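Local coordinates for protein N-alpha-acetyltransferase 30 (Saccharomyces cerevisiae, PDB 6YGA) that transfers, as the catalytic subunit of the NatC complex, an acetyl group from acetyl-CoA to protein N-termini beginning with methionine followed by leucine, isoleucine or phenylalanine, at residues I115-E120 and M133-M138; K21-D26 and Y34-F39; I49-D52 and P58-P61. All coordinates share one frame; numbering follows the deposited sequence.

Interaction 1 (I115-E120 and M133-M138); sequences IMLETE and MGFIRM. With EDO (1,2-ethanediol), chain B.
The phenyl ring of F135 has the side chain of L117 over one face, where CD2 makes a CH-pi contact 4.1 Å from the ring centroid and 29° off the ring normal. The same methyl lies 3.7 Å from F135 CE2, so the contact falls on the part of the face toward CE2 and CZ. The carbonyl of I115 approaches the ring obliquely, its O atom 3.5 Å from F135 CE2. At the far end of the ring, I115 CG2 reaches F135 CZ at 3.9 Å. That branch of I115 is anti to the backbone N, while CG1 turns away from the ring. All three residues are buried, and no hydrogen bond links the segments. Just before F135, G134 closes a Schellman motif at the end of the preceding helix, its positive phi turning the chain toward strand 136-141. Farther along, the carbonyl O of M138 accepts a hydrogen bond of 2.6 Å from O2 of a 1,2-ethanediol, probably from the crystallisation liquor, that is also hydrogen-bonded to R588 of the N-alpha-acetyltransferase 35 subunit. In this GNAT sheet strand 151-157 runs between 114-120 and 136-141, so F135 reaches I115 and L117 over that middle strand, touching L156. Y130 of helix 124-131 meets the F135 ring edge-to-face and also packs on L117, while I115 lies against M107 of helix 95-109.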
ATOM      1  N   ILE A 115      -5.803 -14.352 -17.617  1.00 42.87           N
ATOM      2  CA  ILE A 115      -6.953 -13.574 -17.180  1.00 40.52           C
ATOM      3  C   ILE A 115      -6.589 -12.905 -15.863  1.00 39.54           C
ATOM      4  O   ILE A 115      -6.059 -13.559 -14.958  1.00 40.95           O
ATOM      5  CB  ILE A 115      -8.203 -14.455 -17.017  1.00 37.96           C
ATOM      6  CG1 ILE A 115      -8.400 -15.324 -18.257  1.00 37.34           C
ATOM      7  CG2 ILE A 115      -9.435 -13.595 -16.787  1.00 36.60           C
ATOM      8  CD1 ILE A 115      -8.707 -14.530 -19.507  1.00 39.17           C
HETATM    9  N   MSE A 116      -6.873 -11.611 -15.756  1.00 35.35           N
HETATM   10  CA  MSE A 116      -6.544 -10.868 -14.544  1.00 35.63           C
HETATM   11  C   MSE A 116      -7.761 -10.135 -13.987  1.00 39.24           C
HETATM   12  O   MSE A 116      -8.577  -9.605 -14.740  1.00 40.27           O
HETATM   13  CB  MSE A 116      -5.410  -9.877 -14.824  1.00 36.36           C
HETATM   14  CG  MSE A 116      -4.804  -9.231 -13.585  1.00 36.02           C
HETATM   15 SE   MSE A 116      -5.756  -7.639 -12.979  0.54 36.29          SE
HETATM   16  CE  MSE A 116      -4.985  -6.343 -14.212  1.00 37.41           C
ATOM     17  N   LEU A 117      -7.874 -10.113 -12.660  1.00 39.97           N
ATOM     18  CA  LEU A 117      -8.927  -9.370 -11.987  1.00 41.27           C
ATOM     19  C   LEU A 117      -8.411  -8.913 -10.632  1.00 41.29           C
ATOM     20  O   LEU A 117      -7.420  -9.434 -10.112  1.00 41.29           O
ATOM     21  CB  LEU A 117     -10.204 -10.209 -11.826  1.00 43.44           C
ATOM     22  CG  LEU A 117     -10.139 -11.403 -10.865  1.00 43.33           C
ATOM     23  CD1 LEU A 117     -10.721 -11.053  -9.501  1.00 43.91           C
ATOM     24  CD2 LEU A 117     -10.838 -12.624 -11.449  1.00 43.53           C
ATOM     25  N   GLU A 118      -9.094  -7.923 -10.068  1.00 42.30           N
ATOM     26  CA  GLU A 118      -8.852  -7.471  -8.708  1.00 43.21           C
ATOM     27  C   GLU A 118     -10.099  -7.727  -7.880  1.00 47.12           C
ATOM     28  O   GLU A 118     -11.223  -7.620  -8.386  1.00 53.42           O
ATOM     29  CB  GLU A 118      -8.489  -5.982  -8.661  1.00 45.51           C
ATOM     30  CG  GLU A 118      -7.278  -5.606  -9.495  1.00 48.23           C
ATOM     31  CD  GLU A 118      -7.648  -4.896 -10.780  1.00 51.36           C
ATOM     32  OE1 GLU A 118      -8.858  -4.720 -11.039  1.00 52.56           O
ATOM     33  OE2 GLU A 118      -6.727  -4.509 -11.529  1.00 52.93           O
ATOM     34  N   THR A 119      -9.900  -8.070  -6.612  1.00 45.88           N
ATOM     35  CA  THR A 119     -11.012  -8.331  -5.716  1.00 47.19           C
ATOM     36  C   THR A 119     -10.587  -7.987  -4.296  1.00 44.82           C
ATOM     37  O   THR A 119      -9.397  -7.864  -3.993  1.00 43.02           O
ATOM     38  CB  THR A 119     -11.483  -9.791  -5.813  1.00 51.35           C
ATOM     39  OG1 THR A 119     -12.737  -9.942  -5.139  1.00 57.51           O
ATOM     40  CG2 THR A 119     -10.472 -10.723  -5.183  1.00 49.04           C
ATOM     41  N   GLU A 120     -11.583  -7.812  -3.432  1.00 45.17           N
ATOM     42  CA  GLU A 120     -11.317  -7.504  -2.036  1.00 44.96           C
ATOM     43  C   GLU A 120     -10.761  -8.729  -1.323  1.00 46.77           C
ATOM     44  O   GLU A 120     -11.188  -9.859  -1.575  1.00 49.07           O
ATOM     45  CB  GLU A 120     -12.597  -7.037  -1.341  1.00 46.97           C
ATOM     46  CG  GLU A 120     -13.291  -5.852  -2.005  1.00 49.46           C
ATOM     47  CD  GLU A 120     -14.285  -6.262  -3.085  1.00 56.11           C
ATOM     48  OE1 GLU A 120     -14.205  -7.406  -3.582  1.00 57.87           O
ATOM     49  OE2 GLU A 120     -15.155  -5.435  -3.436  1.00 58.94           O
HETATM   50  N   MSE A 133     -11.278 -21.957  -9.763  1.00 49.81           N
HETATM   51  CA  MSE A 133     -11.127 -22.147 -11.205  1.00 52.12           C
HETATM   52  C   MSE A 133      -9.657 -22.196 -11.602  1.00 48.41           C
HETATM   53  O   MSE A 133      -9.323 -22.450 -12.760  1.00 49.25           O
HETATM   54  CB  MSE A 133     -11.836 -21.034 -11.978  1.00 57.83           C
HETATM   55  CG  MSE A 133     -13.310 -20.910 -11.662  1.00 67.89           C
HETATM   56 SE   MSE A 133     -14.144 -19.486 -12.690  0.84 73.86          SE
HETATM   57  CE  MSE A 133     -13.772 -20.141 -14.482  1.00 72.64           C
ATOM     58  N   GLY A 134      -8.779 -21.947 -10.634  1.00 44.75           N
ATOM     59  CA  GLY A 134      -7.349 -22.004 -10.849  1.00 43.17           C
ATOM     60  C   GLY A 134      -6.632 -20.694 -10.636  1.00 41.45           C
ATOM     61  O   GLY A 134      -5.398 -20.665 -10.715  1.00 40.45           O
ATOM     62  N   PHE A 135      -7.364 -19.611 -10.387  1.00 40.90           N
ATOM     63  CA  PHE A 135      -6.737 -18.334 -10.083  1.00 39.23           C
ATOM     64  C   PHE A 135      -5.872 -18.454  -8.836  1.00 40.16           C
ATOM     65  O   PHE A 135      -6.203 -19.186  -7.897  1.00 42.88           O
ATOM     66  CB  PHE A 135      -7.800 -17.255  -9.867  1.00 40.51           C
ATOM     67  CG  PHE A 135      -8.377 -16.687 -11.136  1.00 40.52           C
ATOM     68  CD1 PHE A 135      -9.442 -17.308 -11.771  1.00 41.26           C
ATOM     69  CD2 PHE A 135      -7.872 -15.514 -11.675  1.00 39.41           C
ATOM     70  CE1 PHE A 135      -9.982 -16.779 -12.932  1.00 42.58           C
ATOM     71  CE2 PHE A 135      -8.408 -14.978 -12.838  1.00 41.19           C
ATOM     72  CZ  PHE A 135      -9.465 -15.610 -13.466  1.00 42.48           C
ATOM     73  N   ILE A 136      -4.753 -17.732  -8.832  1.00 36.43           N
ATOM     74  CA  ILE A 136      -3.922 -17.592  -7.647  1.00 36.25           C
ATOM     75  C   ILE A 136      -3.643 -16.113  -7.431  1.00 36.59           C
ATOM     76  O   ILE A 136      -3.672 -15.304  -8.362  1.00 35.47           O
ATOM     77  CB  ILE A 136      -2.600 -18.386  -7.739  1.00 35.80           C
ATOM     78  CG1 ILE A 136      -1.809 -17.986  -8.986  1.00 32.98           C
ATOM     79  CG2 ILE A 136      -2.873 -19.884  -7.717  1.00 33.83           C
ATOM     80  CD1 ILE A 136      -0.466 -18.681  -9.102  1.00 32.21           C
ATOM     81  N   ARG A 137      -3.382 -15.767  -6.174  1.00 35.23           N
ATOM     82  CA  ARG A 137      -3.082 -14.394  -5.798  1.00 33.70           C
ATOM     83  C   ARG A 137      -1.633 -14.069  -6.137  1.00 34.51           C
ATOM     84  O   ARG A 137      -0.710 -14.769  -5.707  1.00 36.56           O
ATOM     85  CB  ARG A 137      -3.345 -14.194  -4.308  1.00 33.93           C
ATOM     86  CG  ARG A 137      -4.663 -14.804  -3.858  1.00 37.32           C
ATOM     87  CD  ARG A 137      -4.793 -14.858  -2.350  1.00 39.52           C
ATOM     88  NE  ARG A 137      -5.974 -15.619  -1.955  1.00 41.70           N
ATOM     89  CZ  ARG A 137      -6.285 -15.931  -0.701  1.00 44.88           C
ATOM     90  NH1 ARG A 137      -5.499 -15.548   0.297  1.00 47.14           N
ATOM     91  NH2 ARG A 137      -7.382 -16.630  -0.445  1.00 46.05           N
HETATM   92  N   MSE A 138      -1.435 -13.007  -6.906  1.00 31.87           N
HETATM   93  CA  MSE A 138      -0.103 -12.632  -7.354  1.00 35.89           C
HETATM   94  C   MSE A 138       0.376 -11.335  -6.716  1.00 38.58           C
HETATM   95  O   MSE A 138       1.544 -10.971  -6.843  1.00 41.72           O
HETATM   96  CB  MSE A 138      -0.073 -12.501  -8.879  1.00 36.78           C
HETATM   97  CG  MSE A 138      -0.215 -13.830  -9.603  1.00 38.61           C
HETATM   98 SE   MSE A 138       1.186 -15.080  -9.079  0.58 44.24          SE
HETATM   99  CE  MSE A 138       2.730 -14.127  -9.795  1.00 46.13           C
TER
HETATM  100  C1  EDO B 823       4.811 -14.529  -6.815  1.00 68.72           C
HETATM  101  O1  EDO B 823       4.574 -15.286  -5.623  1.00 66.40           O
HETATM  102  C2  EDO B 823       4.604 -13.043  -6.542  1.00 70.16           C
HETATM  103  O2  EDO B 823       3.235 -12.793  -6.207  1.00 70.04           O

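Interaction 2 (K21-D26 and Y34-F39); sequences KLIDAD and YVYRYF
Y36 has CG anti to its own carbonyl carbon (chi1 -67°), which sends the phenol away from helix 33-40 to meet D24 and I23 on helix 13-26. D24 has the same kind of first torsion, and this swings its carboxylate round to the phenol end of Y36. The hydroxyl Y36 OH donates a hydrogen bond of 2.8 Å to D24 OD1. This acceptor lies at the ring edge, in the plane of the phenol, whereas the hydroxyl stands well above the carboxylate, 61° out of its plane. The carboxylate and ring planes are 75° apart. I23 meets the same ring at its edge: CD1 lies in the ring plane, 3.7 Å from Y36 CE1, and CG2 is 3.4 Å from Y36 OH. The hydroxyl therefore has D24 OD1 as its polar partner and the I23 methyl beside it, and the ring slides past I23 with the two side chains running in opposite directions. These are the first two helices of the GNAT fold, lying together against the central sheet. Besides Y36, I23 reaches C64 and V66 on strand 61-72 and M83 and A85 on strand 76-86; M83 also packs on Y36. F16 and K20, earlier on helix 13-26, touch the tyrosine as well, and Y31 meets it from the connecting loop. Other side chains of helix 33-40 serve the complex: R37 forms a salt bridge with D32 of N-alpha-acetyltransferase 38, Y34 OH is hydrogen-bonded to N36 O of that same subunit, and V35 packs on G51 of N-alpha-acetyltransferase 35.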
ATOM      1  N   LYS A  21     -27.695  -0.640 -14.685  1.00 70.42           N
ATOM      2  CA  LYS A  21     -28.460  -0.686 -13.441  1.00 72.76           C
ATOM      3  C   LYS A  21     -27.984  -1.819 -12.539  1.00 71.20           C
ATOM      4  O   LYS A  21     -27.856  -1.641 -11.323  1.00 72.44           O
ATOM      5  CB  LYS A  21     -29.948  -0.838 -13.746  1.00 76.97           C
ATOM      6  CG  LYS A  21     -30.848  -0.596 -12.546  1.00 81.72           C
ATOM      7  CD  LYS A  21     -30.780   0.858 -12.098  1.00 84.79           C
ATOM      8  CE  LYS A  21     -31.829   1.165 -11.038  1.00 88.25           C
ATOM      9  NZ  LYS A  21     -31.925   2.623 -10.738  1.00 90.80           N
ATOM     10  N   LEU A  22     -27.719  -2.992 -13.118  1.00 69.48           N
ATOM     11  CA  LEU A  22     -27.245  -4.124 -12.328  1.00 68.85           C
ATOM     12  C   LEU A  22     -25.916  -3.807 -11.651  1.00 68.74           C
ATOM     13  O   LEU A  22     -25.764  -3.987 -10.438  1.00 70.07           O
ATOM     14  CB  LEU A  22     -27.101  -5.358 -13.216  1.00 68.32           C
ATOM     15  CG  LEU A  22     -28.338  -6.192 -13.535  1.00 70.57           C
ATOM     16  CD1 LEU A  22     -27.962  -7.352 -14.444  1.00 69.51           C
ATOM     17  CD2 LEU A  22     -28.969  -6.700 -12.253  1.00 72.66           C
ATOM     18  N   ILE A  23     -24.939  -3.339 -12.429  1.00 67.34           N
ATOM     19  CA  ILE A  23     -23.596  -3.128 -11.899  1.00 65.86           C
ATOM     20  C   ILE A  23     -23.588  -1.999 -10.874  1.00 69.69           C
ATOM     21  O   ILE A  23     -22.881  -2.070  -9.864  1.00 70.76           O
ATOM     22  CB  ILE A  23     -22.613  -2.869 -13.058  1.00 62.48           C
ATOM     23  CG1 ILE A  23     -22.470  -4.125 -13.923  1.00 58.56           C
ATOM     24  CG2 ILE A  23     -21.256  -2.423 -12.535  1.00 62.58           C
ATOM     25  CD1 ILE A  23     -21.648  -3.928 -15.177  1.00 57.50           C
ATOM     26  N   ASP A  24     -24.387  -0.951 -11.101  1.00 72.02           N
ATOM     27  CA  ASP A  24     -24.372   0.203 -10.202  1.00 76.22           C
ATOM     28  C   ASP A  24     -24.937  -0.131  -8.827  1.00 80.83           C
ATOM     29  O   ASP A  24     -24.520   0.469  -7.829  1.00 78.43           O
ATOM     30  CB  ASP A  24     -25.153   1.367 -10.816  1.00 79.08           C
ATOM     31  CG  ASP A  24     -24.370   2.093 -11.889  1.00 79.08           C
ATOM     32  OD1 ASP A  24     -23.127   1.967 -11.910  1.00 77.04           O
ATOM     33  OD2 ASP A  24     -24.996   2.799 -12.705  1.00 81.04           O
ATOM     34  N   ALA A  25     -25.880  -1.071  -8.747  1.00 87.97           N
ATOM     35  CA  ALA A  25     -26.466  -1.419  -7.457  1.00 96.30           C
ATOM     36  C   ALA A  25     -25.423  -1.995  -6.504  1.00101.31           C
ATOM     37  O   ALA A  25     -25.461  -1.728  -5.296  1.00105.14           O
ATOM     38  CB  ALA A  25     -27.612  -2.409  -7.656  1.00 96.03           C
ATOM     39  N   ASP A  26     -24.485  -2.792  -7.024  1.00102.01           N
ATOM     40  CA  ASP A  26     -23.491  -3.437  -6.170  1.00105.46           C
ATOM     41  C   ASP A  26     -22.374  -2.489  -5.754  1.00107.31           C
ATOM     42  O   ASP A  26     -21.814  -2.642  -4.663  1.00108.27           O
ATOM     43  CB  ASP A  26     -22.886  -4.653  -6.878  1.00104.17           C
ATOM     44  CG  ASP A  26     -23.833  -5.836  -6.932  1.00108.25           C
ATOM     45  OD1 ASP A  26     -25.048  -5.652  -6.702  1.00111.65           O
ATOM     46  OD2 ASP A  26     -23.355  -6.958  -7.200  1.00107.76           O
ATOM     47  N   TYR A  34     -19.381   6.669 -19.762  1.00 61.61           N
ATOM     48  CA  TYR A  34     -18.206   6.437 -20.589  1.00 59.98           C
ATOM     49  C   TYR A  34     -17.268   5.383 -20.014  1.00 57.86           C
ATOM     50  O   TYR A  34     -16.385   4.906 -20.735  1.00 58.43           O
ATOM     51  CB  TYR A  34     -17.469   7.753 -20.825  1.00 59.08           C
ATOM     52  CG  TYR A  34     -18.034   8.492 -22.009  1.00 61.54           C
ATOM     53  CD1 TYR A  34     -17.552   8.255 -23.289  1.00 59.87           C
ATOM     54  CD2 TYR A  34     -19.080   9.391 -21.856  1.00 66.66           C
ATOM     55  CE1 TYR A  34     -18.074   8.913 -24.383  1.00 66.40           C
ATOM     56  CE2 TYR A  34     -19.611  10.056 -22.942  1.00 70.39           C
ATOM     57  CZ  TYR A  34     -19.105   9.814 -24.203  1.00 70.77           C
ATOM     58  OH  TYR A  34     -19.636  10.477 -25.283  1.00 75.43           O
ATOM     59  N   VAL A  35     -17.442   4.994 -18.752  1.00 57.93           N
ATOM     60  CA  VAL A  35     -16.791   3.780 -18.272  1.00 55.96           C
ATOM     61  C   VAL A  35     -17.386   2.565 -18.971  1.00 56.07           C
ATOM     62  O   VAL A  35     -16.664   1.681 -19.446  1.00 55.27           O
ATOM     63  CB  VAL A  35     -16.918   3.664 -16.742  1.00 53.97           C
ATOM     64  CG1 VAL A  35     -16.216   2.407 -16.249  1.00 53.14           C
ATOM     65  CG2 VAL A  35     -16.350   4.894 -16.061  1.00 54.39           C
ATOM     66  N   TYR A  36     -18.717   2.521 -19.066  1.00 58.61           N
ATOM     67  CA  TYR A  36     -19.380   1.413 -19.748  1.00 58.89           C
ATOM     68  C   TYR A  36     -19.121   1.453 -21.246  1.00 63.28           C
ATOM     69  O   TYR A  36     -19.025   0.405 -21.894  1.00 65.31           O
ATOM     70  CB  TYR A  36     -20.882   1.448 -19.469  1.00 55.63           C
ATOM     71  CG  TYR A  36     -21.241   1.173 -18.029  1.00 53.57           C
ATOM     72  CD1 TYR A  36     -21.326  -0.128 -17.553  1.00 49.42           C
ATOM     73  CD2 TYR A  36     -21.495   2.213 -17.146  1.00 56.24           C
ATOM     74  CE1 TYR A  36     -21.653  -0.387 -16.236  1.00 51.34           C
ATOM     75  CE2 TYR A  36     -21.823   1.965 -15.826  1.00 58.14           C
ATOM     76  CZ  TYR A  36     -21.899   0.663 -15.376  1.00 56.57           C
ATOM     77  OH  TYR A  36     -22.225   0.404 -14.065  1.00 59.56           O
ATOM     78  N   ARG A  37     -19.001   2.652 -21.813  1.00 65.32           N
ATOM     79  CA  ARG A  37     -18.774   2.765 -23.247  1.00 68.21           C
ATOM     80  C   ARG A  37     -17.345   2.390 -23.615  1.00 65.95           C
ATOM     81  O   ARG A  37     -17.094   1.934 -24.735  1.00 65.70           O
ATOM     82  CB  ARG A  37     -19.106   4.181 -23.707  1.00 74.54           C
ATOM     83  CG  ARG A  37     -19.590   4.251 -25.130  1.00 81.36           C
ATOM     84  CD  ARG A  37     -20.709   5.260 -25.295  1.00 89.81           C
ATOM     85  NE  ARG A  37     -21.996   4.752 -24.828  1.00 93.86           N
ATOM     86  CZ  ARG A  37     -22.820   4.017 -25.567  1.00 96.59           C
ATOM     87  NH1 ARG A  37     -22.487   3.690 -26.809  1.00 98.09           N
ATOM     88  NH2 ARG A  37     -23.977   3.605 -25.067  1.00 97.47           N
ATOM     89  N   TYR A  38     -16.401   2.571 -22.688  1.00 64.27           N
ATOM     90  CA  TYR A  38     -15.029   2.132 -22.924  1.00 61.98           C
ATOM     91  C   TYR A  38     -14.953   0.618 -23.062  1.00 57.77           C
ATOM     92  O   TYR A  38     -14.210   0.097 -23.902  1.00 57.09           O
ATOM     93  CB  TYR A  38     -14.129   2.620 -21.787  1.00 62.49           C
ATOM     94  CG  TYR A  38     -12.840   1.842 -21.619  1.00 63.43           C
ATOM     95  CD1 TYR A  38     -11.763   2.050 -22.468  1.00 65.52           C
ATOM     96  CD2 TYR A  38     -12.698   0.913 -20.595  1.00 64.21           C
ATOM     97  CE1 TYR A  38     -10.583   1.348 -22.312  1.00 67.26           C
ATOM     98  CE2 TYR A  38     -11.523   0.206 -20.430  1.00 66.88           C
ATOM     99  CZ  TYR A  38     -10.470   0.427 -21.289  1.00 69.96           C
ATOM    100  OH  TYR A  38      -9.301  -0.277 -21.124  1.00 73.90           O
ATOM    101  N   PHE A  39     -15.722  -0.108 -22.247  1.00 54.02           N
ATOM    102  CA  PHE A  39     -15.737  -1.563 -22.325  1.00 51.15           C
ATOM    103  C   PHE A  39     -16.581  -2.058 -23.495  1.00 53.65           C
ATOM    104  O   PHE A  39     -16.097  -2.814 -24.343  1.00 54.17           O
ATOM    105  CB  PHE A  39     -16.265  -2.156 -21.014  1.00 48.38           C
ATOM    106  CG  PHE A  39     -15.225  -2.296 -19.935  1.00 45.28           C
ATOM    107  CD1 PHE A  39     -14.375  -3.390 -19.915  1.00 42.64           C
ATOM    108  CD2 PHE A  39     -15.114  -1.350 -18.925  1.00 44.55           C
ATOM    109  CE1 PHE A  39     -13.423  -3.531 -18.922  1.00 40.76           C
ATOM    110  CE2 PHE A  39     -14.162  -1.486 -17.927  1.00 43.08           C
ATOM    111  CZ  PHE A  39     -13.315  -2.579 -17.927  1.00 41.90           C
TER

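Interaction 3 (I49-D52 and P58-P61); sequences IAVD and PNIP
V51 points its side chain into the bend of P58-P61, where backbone carbonyls receive it atom by atom. CB sits 3.2 Å from P58 O. Beyond it, CG1, anti to the carbonyl carbon of V51 (chi1 -60°), meets two oxygens, I60 O at 3.3 Å and N59 O at 3.7 Å. The other methyl, CG2, turns back to P58 O at 3.7 Å. The V51 side chain is thus met by the carbonyl oxygens of P58, N59 and I60. Strands 47-52 and 61-72 are antiparallel neighbours in the GNAT sheet, and the residues between them form the loop of a beta-hairpin; A50 makes its backbone hydrogen bonds with I62 and G63, just past P61. No conventional hydrogen bond joins I49-D52 to P58-P61, and neither proline can offer a backbone N-H. Alpha hydrogens approach the strand carbonyls instead: P61 CA lies 3.4 Å from A50 O, and P58 CA lies 3.2 Å from D52 O. Two residues before V51, I49 CG2 lies 4.0 Å from P61 CB, and both residues also touch helix 13-26, through I19 and L22 respectively. The carboxylate of D52 turns to other partners, with OD2 hydrogen-bonded to Y90 OH and OD1 to the backbone N of E2.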
ATOM      1  N   ILE A  49     -24.567 -11.503 -20.686  1.00 48.00           N
ATOM      2  CA  ILE A  49     -25.687 -11.306 -19.777  1.00 50.80           C
ATOM      3  C   ILE A  49     -26.327 -12.656 -19.483  1.00 54.18           C
ATOM      4  O   ILE A  49     -26.193 -13.620 -20.241  1.00 55.65           O
ATOM      5  CB  ILE A  49     -26.737 -10.324 -20.339  1.00 51.73           C
ATOM      6  CG1 ILE A  49     -27.139 -10.727 -21.761  1.00 54.07           C
ATOM      7  CG2 ILE A  49     -26.213  -8.899 -20.293  1.00 50.52           C
ATOM      8  CD1 ILE A  49     -28.236  -9.872 -22.358  1.00 60.24           C
ATOM      9  N   ALA A  50     -27.027 -12.714 -18.355  1.00 56.27           N
ATOM     10  CA  ALA A  50     -27.844 -13.859 -17.982  1.00 56.85           C
ATOM     11  C   ALA A  50     -29.283 -13.387 -17.867  1.00 59.66           C
ATOM     12  O   ALA A  50     -29.549 -12.356 -17.241  1.00 60.75           O
ATOM     13  CB  ALA A  50     -27.375 -14.475 -16.660  1.00 54.65           C
ATOM     14  N   VAL A  51     -30.206 -14.125 -18.485  1.00 62.81           N
ATOM     15  CA  VAL A  51     -31.628 -13.813 -18.430  1.00 67.17           C
ATOM     16  C   VAL A  51     -32.379 -15.058 -17.976  1.00 70.55           C
ATOM     17  O   VAL A  51     -31.959 -16.188 -18.242  1.00 70.72           O
ATOM     18  CB  VAL A  51     -32.174 -13.307 -19.790  1.00 70.18           C
ATOM     19  CG1 VAL A  51     -31.442 -12.042 -20.233  1.00 69.61           C
ATOM     20  CG2 VAL A  51     -32.084 -14.392 -20.865  1.00 70.06           C
ATOM     21  N   ASP A  52     -33.486 -14.845 -17.264  1.00 73.25           N
ATOM     22  CA  ASP A  52     -34.369 -15.924 -16.826  1.00 76.58           C
ATOM     23  C   ASP A  52     -35.490 -16.029 -17.852  1.00 81.89           C
ATOM     24  O   ASP A  52     -36.339 -15.138 -17.945  1.00 85.91           O
ATOM     25  CB  ASP A  52     -34.914 -15.659 -15.422  1.00 78.96           C
ATOM     26  CG  ASP A  52     -35.773 -16.807 -14.885  1.00 82.39           C
ATOM     27  OD1 ASP A  52     -36.034 -17.783 -15.621  1.00 83.71           O
ATOM     28  OD2 ASP A  52     -36.189 -16.728 -13.708  1.00 84.45           O
ATOM     29  N   PRO A  58     -38.663 -11.892 -19.352  1.00111.97           N
ATOM     30  CA  PRO A  58     -37.707 -12.917 -19.805  1.00107.19           C
ATOM     31  C   PRO A  58     -36.372 -12.361 -20.270  1.00104.42           C
ATOM     32  O   PRO A  58     -35.327 -12.925 -19.920  1.00103.06           O
ATOM     33  CB  PRO A  58     -38.467 -13.621 -20.942  1.00109.77           C
ATOM     34  CG  PRO A  58     -39.899 -13.325 -20.661  1.00114.80           C
ATOM     35  CD  PRO A  58     -39.903 -11.927 -20.144  1.00115.23           C
ATOM     36  N   ASN A  59     -36.361 -11.284 -21.050  1.00103.27           N
ATOM     37  CA  ASN A  59     -35.125 -10.793 -21.641  1.00100.30           C
ATOM     38  C   ASN A  59     -34.430  -9.726 -20.794  1.00 94.64           C
ATOM     39  O   ASN A  59     -33.434  -9.152 -21.241  1.00 92.02           O
ATOM     40  CB  ASN A  59     -35.398 -10.264 -23.054  1.00104.36           C
ATOM     41  CG  ASN A  59     -34.133 -10.092 -23.872  1.00103.63           C
ATOM     42  OD1 ASN A  59     -33.786  -8.981 -24.269  1.00104.31           O
ATOM     43  ND2 ASN A  59     -33.426 -11.192 -24.115  1.00101.99           N
ATOM     44  N   ILE A  60     -34.924  -9.436 -19.597  1.00 92.30           N
ATOM     45  CA  ILE A  60     -34.204  -8.472 -18.756  1.00 89.70           C
ATOM     46  C   ILE A  60     -32.959  -9.153 -18.202  1.00 84.59           C
ATOM     47  O   ILE A  60     -33.019 -10.345 -17.833  1.00 84.35           O
ATOM     48  CB  ILE A  60     -35.110  -7.944 -17.636  1.00 95.35           C
ATOM     49  CG1 ILE A  60     -34.429  -6.783 -16.900  1.00 95.37           C
ATOM     50  CG2 ILE A  60     -35.459  -9.061 -16.668  1.00 96.32           C
ATOM     51  CD1 ILE A  60     -35.151  -6.356 -15.659  1.00 98.35           C
ATOM     52  N   PRO A  61     -31.807  -8.490 -18.178  1.00 79.79           N
ATOM     53  CA  PRO A  61     -30.617  -9.121 -17.593  1.00 74.39           C
ATOM     54  C   PRO A  61     -30.710  -9.175 -16.075  1.00 72.32           C
ATOM     55  O   PRO A  61     -30.956  -8.163 -15.417  1.00 72.62           O
ATOM     56  CB  PRO A  61     -29.470  -8.218 -18.060  1.00 72.29           C
ATOM     57  CG  PRO A  61     -30.010  -7.472 -19.237  1.00 74.21           C
ATOM     58  CD  PRO A  61     -31.464  -7.275 -18.934  1.00 79.25           C
TER

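How the interactions relate
The three contacts follow one another along the chain, and none encloses or crosses another. Interaction 2 comes first, closing the short loop between helices 13-26 and 33-40. Interaction 3 follows, closing the hairpin loop that leads from strand 47-52 into strand 61-72. These two touch, with L22 CD1 of the first helix 3.3 Å from P61 O, so helix and hairpin pack together although their centres are about 17 Å apart. Interaction 1 comes last, spanning helix 124-131 on the other side of the chain's centre, about 27 Å from interaction 3 between centres. The central sheet is common to interactions 1 and 3, which lie toward its opposite edges.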